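Local atomic coordinates of protein CsuE (Acinetobacter baumannii, PDB entry 6FJY), a protein that serves as the tip adhesion subunit of archaic chaperone-usher Csu pili and probably mediates attachment to surfaces during biofilm formation. Residues G223-N228 with A233-T238. Residues are numbered along the deposited sequence; the frame is centred on the assembly and turned at random.
Sequences GLSPQN and AMKSQT
Ser-225 and Gln-227 lie against one face of the strand 233-236, meeting Ala-233 and Lys-235, in the Ig-like beta sandwich that contains the Spore Coat Protein U region of CsuE. The loop they belong to leaves strand 217-220 and, after a few residues, feeds the chain into the strand it packs on. Ala-233 makes the closest approach: its CB sits 3.4 Å from Ser-225 O and 3.8 Å from Gln-227 CG, so the loop meets the methyl with a backbone carbonyl oxygen and a neighbouring aliphatic carbon. In Gln-227, CG lies anti to the carbonyl carbon, chi1 -56°, and the chain then bends at chi2, -66°, which brings the amide back beside the same methyl, with NE2 at 4.1 Å from Ala-233 CB. Ser-225 reaches further along the strand. Its CB passes 3.5 Å from Ala-233 O, while OG extends to within 3.5 Å of Lys-235 CB. All of these are van der Waals contacts, and the loop lies over the strand without pairing with it as a further strand.

Phe-242 on the neighbouring antiparallel strand 242-249 touches Ser-225, Gln-227 and Lys-235, giving the loop and the strand a common aromatic partner. On the other flank, Asp-304 of strand 302-311 packs on Ser-225 and takes a hydrogen bond from Leu-224 N, holding the loop just ahead of the contact. Met-234, between the two contacting strand residues, points the opposite way and packs on Tyr-245 and Tyr-302 of its own chain and on Lys-109 of the CsuC chaperone. Lys-235 meets the loop mainly through its CB: with CG anti to the backbone N, chi1 -178°, the chain heads away, bends at chi3 and chi4, and ends with NZ hydrogen-bonded to Gly-239 O.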
loop_
_atom_site.group_PDB
_atom_site.type_symbol
_atom_site.label_atom_id
_atom_site.label_comp_id
_atom_site.label_asym_id
_atom_site.label_seq_id
_atom_site.Cartn_x
_atom_site.Cartn_y
_atom_site.Cartn_z
ATOM N N GLY D 223 -8.260 5.423 27.301
ATOM C CA GLY D 223 -7.276 4.680 28.061
ATOM C C GLY D 223 -7.807 3.386 28.650
ATOM O O GLY D 223 -8.878 2.882 28.298
ATOM N N LEU D 224 -7.022 2.845 29.581
ATOM C CA LEU D 224 -7.335 1.566 30.206
ATOM C C LEU D 224 -8.196 1.702 31.449
ATOM O O LEU D 224 -8.853 0.730 31.837
ATOM C CB LEU D 224 -6.047 0.826 30.580
ATOM C CG LEU D 224 -5.026 0.675 29.454
ATOM C CD1 LEU D 224 -3.785 -0.068 29.935
ATOM C CD2 LEU D 224 -5.661 -0.029 28.260
ATOM N N SER D 225 -8.214 2.876 32.079
ATOM C CA SER D 225 -8.919 3.094 33.341
ATOM C C SER D 225 -9.921 4.239 33.219
ATOM O O SER D 225 -9.836 5.228 33.957
ATOM C CB SER D 225 -7.923 3.378 34.462
ATOM O OG SER D 225 -6.788 2.537 34.364
ATOM N N PRO D 226 -10.897 4.140 32.299
ATOM C CA PRO D 226 -11.873 5.228 32.174
ATOM C C PRO D 226 -12.857 5.255 33.332
ATOM O O PRO D 226 -13.790 4.446 33.382
ATOM C CB PRO D 226 -12.573 4.921 30.845
ATOM C CG PRO D 226 -12.468 3.454 30.706
ATOM C CD PRO D 226 -11.167 3.055 31.336
ATOM N N GLN D 227 -12.644 6.170 34.279
ATOM C CA GLN D 227 -13.639 6.406 35.317
ATOM C C GLN D 227 -14.992 6.709 34.686
ATOM O O GLN D 227 -15.962 5.964 34.872
ATOM C CB GLN D 227 -13.176 7.544 36.231
ATOM C CG GLN D 227 -11.802 7.318 36.853
ATOM C CD GLN D 227 -11.776 6.146 37.826
ATOM O OE1 GLN D 227 -12.431 6.175 38.869
ATOM N NE2 GLN D 227 -11.016 5.108 37.487
ATOM N N ASN D 228 -15.062 7.797 33.915
ATOM C CA ASN D 228 -16.160 8.089 32.986
ATOM C C ASN D 228 -15.884 9.397 32.249
ATOM O O ASN D 228 -15.304 9.401 31.161
ATOM C CB ASN D 228 -17.521 8.166 33.693
ATOM C CG ASN D 228 -17.420 8.712 35.102
ATOM O OD1 ASN D 228 -16.589 9.572 35.391
ATOM N ND2 ASN D 228 -18.264 8.203 35.992
ATOM N N ALA D 233 -7.857 8.083 33.411
ATOM C CA ALA D 233 -7.206 8.009 34.710
ATOM C C ALA D 233 -5.974 7.123 34.588
ATOM O O ALA D 233 -5.931 6.205 33.764
ATOM C CB ALA D 233 -8.162 7.485 35.791
ATOM N N MET D 234 -4.966 7.426 35.401
ATOM C CA MET D 234 -3.753 6.627 35.479
ATOM C C MET D 234 -3.884 5.694 36.673
ATOM O O MET D 234 -4.014 6.153 37.811
ATOM C CB MET D 234 -2.518 7.513 35.620
ATOM C CG MET D 234 -2.314 8.449 34.461
ATOM S SD MET D 234 -1.512 9.981 34.921
ATOM C CE MET D 234 0.161 9.424 34.901
ATOM N N LYS D 235 -3.876 4.393 36.413
ATOM C CA LYS D 235 -4.008 3.435 37.496
ATOM C C LYS D 235 -2.670 3.291 38.202
ATOM O O LYS D 235 -1.608 3.400 37.581
ATOM C CB LYS D 235 -4.493 2.086 36.970
ATOM C CG LYS D 235 -4.714 1.032 38.035
ATOM C CD LYS D 235 -4.926 -0.335 37.383
ATOM C CE LYS D 235 -4.278 -1.466 38.178
ATOM N NZ LYS D 235 -4.853 -1.606 39.543
ATOM N N SER D 236 -2.727 3.081 39.512
ATOM C CA SER D 236 -1.518 2.846 40.283
ATOM C C SER D 236 -0.902 1.504 39.910
ATOM O O SER D 236 -1.593 0.571 39.488
ATOM C CB SER D 236 -1.823 2.865 41.775
ATOM O OG SER D 236 -2.581 1.726 42.121
ATOM N N GLN D 237 0.420 1.415 40.074
ATOM C CA GLN D 237 1.110 0.158 39.808
ATOM C C GLN D 237 0.649 -0.934 40.761
ATOM O O GLN D 237 0.490 -2.092 40.362
ATOM C CB GLN D 237 2.622 0.355 39.917
ATOM N N THR D 238 0.415 -0.580 42.022
ATOM C CA THR D 238 0.086 -1.565 43.043
ATOM C C THR D 238 -1.416 -1.645 43.276
ATOM O O THR D 238 -2.097 -2.495 42.692
ATOM C CB THR D 238 0.800 -1.226 44.350
ATOM O OG1 THR D 238 0.317 0.030 44.840
ATOM C CG2 THR D 238 2.298 -1.126 44.116
#